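Local structure of DNA polymerase (Bacillus phage phi29, 2PY5) at residues I242-Y254 / T457-I471. The protein replicates the phage genome as a protein-primed, family B DNA polymerase with high processivity and fidelity, combining strand displacement with 3'-5' exonuclease proofreading. The protein carries 2 engineered substitutions. Residues are numbered along the deposited sequence; the frame is centred on the assembly and turned at random.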
# COMPACT_ATOMS: atom_id res chain seq x y z
N ILE F 242 -28.93 7.22 -5.26
CA ILE F 242 -28.55 7.85 -6.54
C ILE F 242 -29.11 6.96 -7.67
O ILE F 242 -29.14 5.73 -7.55
CB ILE F 242 -26.99 8.00 -6.69
CG1 ILE F 242 -26.41 8.82 -5.54
CG2 ILE F 242 -26.60 8.66 -8.01
CD1 ILE F 242 -25.00 9.31 -5.77
N GLY F 243 -29.57 7.60 -8.75
CA GLY F 243 -29.89 6.90 -9.97
C GLY F 243 -28.65 6.69 -10.81
O GLY F 243 -27.59 6.34 -10.30
N GLU F 244 -28.78 6.90 -12.12
CA GLU F 244 -27.71 6.57 -13.04
C GLU F 244 -26.51 7.49 -12.90
O GLU F 244 -26.65 8.68 -12.60
CB GLU F 244 -28.19 6.64 -14.47
CG GLU F 244 -29.23 5.63 -14.83
CD GLU F 244 -29.49 5.60 -16.32
OE1 GLU F 244 -29.75 6.68 -16.90
OE2 GLU F 244 -29.47 4.50 -16.91
N GLY F 245 -25.33 6.95 -13.15
CA GLY F 245 -24.10 7.71 -13.06
C GLY F 245 -22.96 6.97 -13.72
O GLY F 245 -23.16 5.90 -14.29
N MET F 246 -21.77 7.54 -13.65
CA MET F 246 -20.65 6.97 -14.37
C MET F 246 -19.36 7.27 -13.63
O MET F 246 -19.29 8.20 -12.83
CB MET F 246 -20.61 7.53 -15.81
CG MET F 246 -20.33 9.03 -15.90
SD MET F 246 -20.71 9.77 -17.50
CE MET F 246 -20.10 8.53 -18.65
N VAL F 247 -18.34 6.45 -13.92
CA VAL F 247 -17.04 6.55 -13.26
C VAL F 247 -15.96 6.71 -14.31
O VAL F 247 -15.93 5.98 -15.28
CB VAL F 247 -16.76 5.28 -12.45
CG1 VAL F 247 -15.38 5.32 -11.81
CG2 VAL F 247 -17.85 5.11 -11.37
N PHE F 248 -15.06 7.66 -14.08
CA PHE F 248 -13.86 7.85 -14.88
C PHE F 248 -12.65 7.60 -13.99
O PHE F 248 -12.65 8.01 -12.84
CB PHE F 248 -13.80 9.27 -15.40
CG PHE F 248 -14.89 9.61 -16.38
CD1 PHE F 248 -16.08 10.16 -15.94
CD2 PHE F 248 -14.71 9.40 -17.74
CE1 PHE F 248 -17.08 10.48 -16.84
CE2 PHE F 248 -15.70 9.73 -18.64
CZ PHE F 248 -16.90 10.26 -18.17
N ASP F 249 -11.63 6.95 -14.57
CA ASP F 249 -10.42 6.61 -13.84
C ASP F 249 -9.21 6.98 -14.70
O ASP F 249 -9.14 6.58 -15.85
CB ASP F 249 -10.45 5.10 -13.55
CG ASP F 249 -9.40 4.66 -12.58
OD1 ASP F 249 -8.59 5.49 -12.10
OD2 ASP F 249 -9.38 3.45 -12.26
N VAL F 250 -8.27 7.73 -14.13
CA VAL F 250 -7.06 8.08 -14.89
C VAL F 250 -6.30 6.79 -15.22
O VAL F 250 -6.17 5.90 -14.38
CB VAL F 250 -6.16 9.04 -14.11
CG1 VAL F 250 -4.89 9.37 -14.93
CG2 VAL F 250 -6.92 10.31 -13.74
N ASN F 251 -5.78 6.71 -16.44
CA ASN F 251 -4.90 5.62 -16.84
C ASN F 251 -3.52 5.84 -16.22
O ASN F 251 -2.78 6.74 -16.65
CB ASN F 251 -4.81 5.53 -18.36
CG ASN F 251 -6.15 5.24 -19.01
OD1 ASN F 251 -6.87 4.32 -18.58
ND2 ASN F 251 -6.49 6.00 -20.04
N SER F 252 -3.22 5.05 -15.19
CA SER F 252 -1.95 5.07 -14.47
C SER F 252 -1.59 6.46 -13.92
O SER F 252 -0.59 7.06 -14.31
CB SER F 252 -0.84 4.50 -15.34
OG SER F 252 -1.12 3.13 -15.64
N LEU F 253 -2.40 6.93 -12.98
CA LEU F 253 -2.26 8.28 -12.41
C LEU F 253 -0.82 8.69 -12.07
O LEU F 253 -0.34 9.72 -12.53
CB LEU F 253 -3.14 8.39 -11.15
CG LEU F 253 -3.11 9.73 -10.39
CD1 LEU F 253 -3.91 10.75 -11.11
CD2 LEU F 253 -3.60 9.52 -8.97
N TYR F 254 -0.15 7.90 -11.24
CA TYR F 254 1.14 8.34 -10.70
C TYR F 254 2.23 8.25 -11.75
O TYR F 254 2.92 9.26 -11.98
CB TYR F 254 1.48 7.59 -9.42
CG TYR F 254 0.64 8.05 -8.24
CD1 TYR F 254 -0.29 7.21 -7.65
CD2 TYR F 254 0.75 9.33 -7.73
CE1 TYR F 254 -1.07 7.65 -6.56
CE2 TYR F 254 -0.00 9.76 -6.67
CZ TYR F 254 -0.90 8.94 -6.09
OH TYR F 254 -1.66 9.37 -5.00
N THR F 457 -8.71 9.48 -5.40
CA THR F 457 -7.32 9.38 -5.83
C THR F 457 -7.15 9.59 -7.31
O THR F 457 -6.60 10.61 -7.71
CB THR F 457 -6.64 8.08 -5.36
OG1 THR F 457 -6.73 8.02 -3.94
CG2 THR F 457 -5.15 8.07 -5.76
N ASP F 458 -7.62 8.62 -8.10
CA ASP F 458 -7.50 8.66 -9.57
C ASP F 458 -8.85 8.53 -10.23
O ASP F 458 -8.92 8.34 -11.43
CB ASP F 458 -6.57 7.52 -10.08
CG ASP F 458 -7.00 6.14 -9.62
OD1 ASP F 458 -6.23 5.17 -9.84
OD2 ASP F 458 -8.08 6.03 -9.01
N SER F 459 -9.94 8.68 -9.48
CA SER F 459 -11.25 8.39 -10.03
C SER F 459 -12.24 9.46 -9.65
O SER F 459 -12.20 10.00 -8.56
CB SER F 459 -11.75 7.04 -9.55
OG SER F 459 -10.85 6.01 -9.91
N ILE F 460 -13.11 9.78 -10.60
CA ILE F 460 -14.23 10.68 -10.33
C ILE F 460 -15.54 9.99 -10.72
O ILE F 460 -15.64 9.32 -11.74
CB ILE F 460 -14.11 12.05 -11.04
CG1 ILE F 460 -14.07 11.92 -12.57
CG2 ILE F 460 -12.86 12.78 -10.51
CD1 ILE F 460 -14.01 13.28 -13.28
N HIS F 461 -16.55 10.17 -9.88
CA HIS F 461 -17.86 9.56 -10.07
C HIS F 461 -18.85 10.69 -10.28
O HIS F 461 -18.91 11.60 -9.45
CB HIS F 461 -18.27 8.79 -8.81
CG HIS F 461 -17.36 7.65 -8.44
ND1 HIS F 461 -17.83 6.51 -7.82
CD2 HIS F 461 -16.02 7.49 -8.56
CE1 HIS F 461 -16.83 5.70 -7.58
NE2 HIS F 461 -15.71 6.26 -8.02
N LEU F 462 -19.64 10.60 -11.35
CA LEU F 462 -20.59 11.65 -11.74
C LEU F 462 -22.01 11.10 -11.82
O LEU F 462 -22.21 9.94 -12.16
CB LEU F 462 -20.25 12.18 -13.14
CG LEU F 462 -18.84 12.71 -13.43
CD1 LEU F 462 -18.81 13.29 -14.85
CD2 LEU F 462 -18.41 13.74 -12.41
N THR F 463 -22.99 11.96 -11.57
CA THR F 463 -24.37 11.65 -11.94
C THR F 463 -24.50 11.69 -13.48
O THR F 463 -23.70 12.33 -14.17
CB THR F 463 -25.37 12.63 -11.33
OG1 THR F 463 -25.06 13.96 -11.76
CG2 THR F 463 -25.34 12.57 -9.80
N GLY F 464 -25.50 10.99 -14.02
CA GLY F 464 -25.70 10.96 -15.46
C GLY F 464 -24.79 10.00 -16.21
O GLY F 464 -23.79 9.52 -15.67
N THR F 465 -25.10 9.76 -17.49
CA THR F 465 -24.39 8.73 -18.25
C THR F 465 -23.68 9.24 -19.52
O THR F 465 -23.05 8.45 -20.21
CB THR F 465 -25.35 7.60 -18.63
OG1 THR F 465 -26.31 8.09 -19.55
CG2 THR F 465 -26.04 7.04 -17.39
N GLU F 466 -23.75 10.54 -19.80
CA GLU F 466 -23.04 11.12 -20.95
C GLU F 466 -21.72 11.75 -20.54
O GLU F 466 -21.62 12.38 -19.49
CB GLU F 466 -23.91 12.17 -21.65
CG GLU F 466 -25.25 11.63 -22.15
CD GLU F 466 -25.13 10.60 -23.27
OE1 GLU F 466 -26.16 9.97 -23.60
OE2 GLU F 466 -24.03 10.41 -23.83
N ILE F 467 -20.69 11.56 -21.36
CA ILE F 467 -19.39 12.15 -21.07
C ILE F 467 -19.53 13.69 -21.07
O ILE F 467 -20.04 14.26 -22.03
CB ILE F 467 -18.33 11.72 -22.08
CG1 ILE F 467 -18.08 10.21 -21.98
CG2 ILE F 467 -17.02 12.46 -21.82
CD1 ILE F 467 -17.29 9.62 -23.13
N PRO F 468 -19.12 14.35 -19.96
CA PRO F 468 -19.17 15.81 -19.96
C PRO F 468 -18.33 16.42 -21.09
O PRO F 468 -17.20 16.00 -21.33
CB PRO F 468 -18.59 16.20 -18.60
CG PRO F 468 -18.73 14.99 -17.76
CD PRO F 468 -18.64 13.81 -18.67
N ASP F 469 -18.90 17.41 -21.78
CA ASP F 469 -18.21 18.10 -22.87
C ASP F 469 -16.84 18.63 -22.42
O ASP F 469 -15.87 18.57 -23.18
CB ASP F 469 -19.06 19.27 -23.39
CG ASP F 469 -20.25 18.83 -24.22
OD1 ASP F 469 -20.39 17.63 -24.52
OD2 ASP F 469 -21.08 19.71 -24.57
N VAL F 470 -16.78 19.13 -21.19
CA VAL F 470 -15.57 19.80 -20.70
C VAL F 470 -14.36 18.86 -20.56
O VAL F 470 -13.21 19.33 -20.58
CB VAL F 470 -15.83 20.54 -19.36
CG1 VAL F 470 -14.57 21.20 -18.85
CG2 VAL F 470 -16.91 21.59 -19.54
N ILE F 471 -14.60 17.55 -20.44
CA ILE F 471 -13.50 16.57 -20.34
C ILE F 471 -13.38 15.62 -21.54
O ILE F 471 -12.50 14.77 -21.56
CB ILE F 471 -13.54 15.72 -19.00
CG1 ILE F 471 -14.69 14.72 -18.98
CG2 ILE F 471 -13.60 16.63 -17.79
CD1 ILE F 471 -14.65 13.79 -17.77
O HOH W 1 -28.92 7.28 -19.29
O HOH W 2 -7.46 2.89 -10.71
O HOH W 3 -4.73 5.33 -12.17
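I471 sets its CD1 squarely over one face of the F248 ring, 4.1 Å from the ring centroid and almost on its normal. Around the same ring the chain 467-471 folds back: I467 CG1 reaches the edge in the ring plane, and P468 CD lies 4.0 Å from F248 CZ, while L462 CD1 approaches F248 CE1 with the two side chains crossing at about a right angle. Next along this face, M246 is bent at its last torsion (chi3 -42°), which carries M246 CE to within 3.3 Å of T465 O. On the other face of the sheet V247 and H461 run side by side, and V247 CG2 makes a CH-pi contact over the middle of the imidazole, whose ND1 is hydrogen-bonded to Y494.

Between these two layers of side chains, strands 245-250 and 459-463 form an antiparallel ladder, with F248 N to I460 O nearly linear at 174°. This is the palm-domain sheet of family B polymerases, and it brings D249 together with D458 of the YCDTD motif, both of which bind the catalytic magnesium when it is present. In the conformer given here the two side chains cross at a slant, with carboxylate planes 67° apart. Water 2 donates to D458 OD1. In the S459 conformer given, the hydroxyl donates to D458 OD2 from above the carboxylate plane. Water 3 ties D458 OD1 to V250 O and L253 N, linking the carboxylate to the start of helix 253-260, where L253 CB packs 3.7 Å from D458 CB.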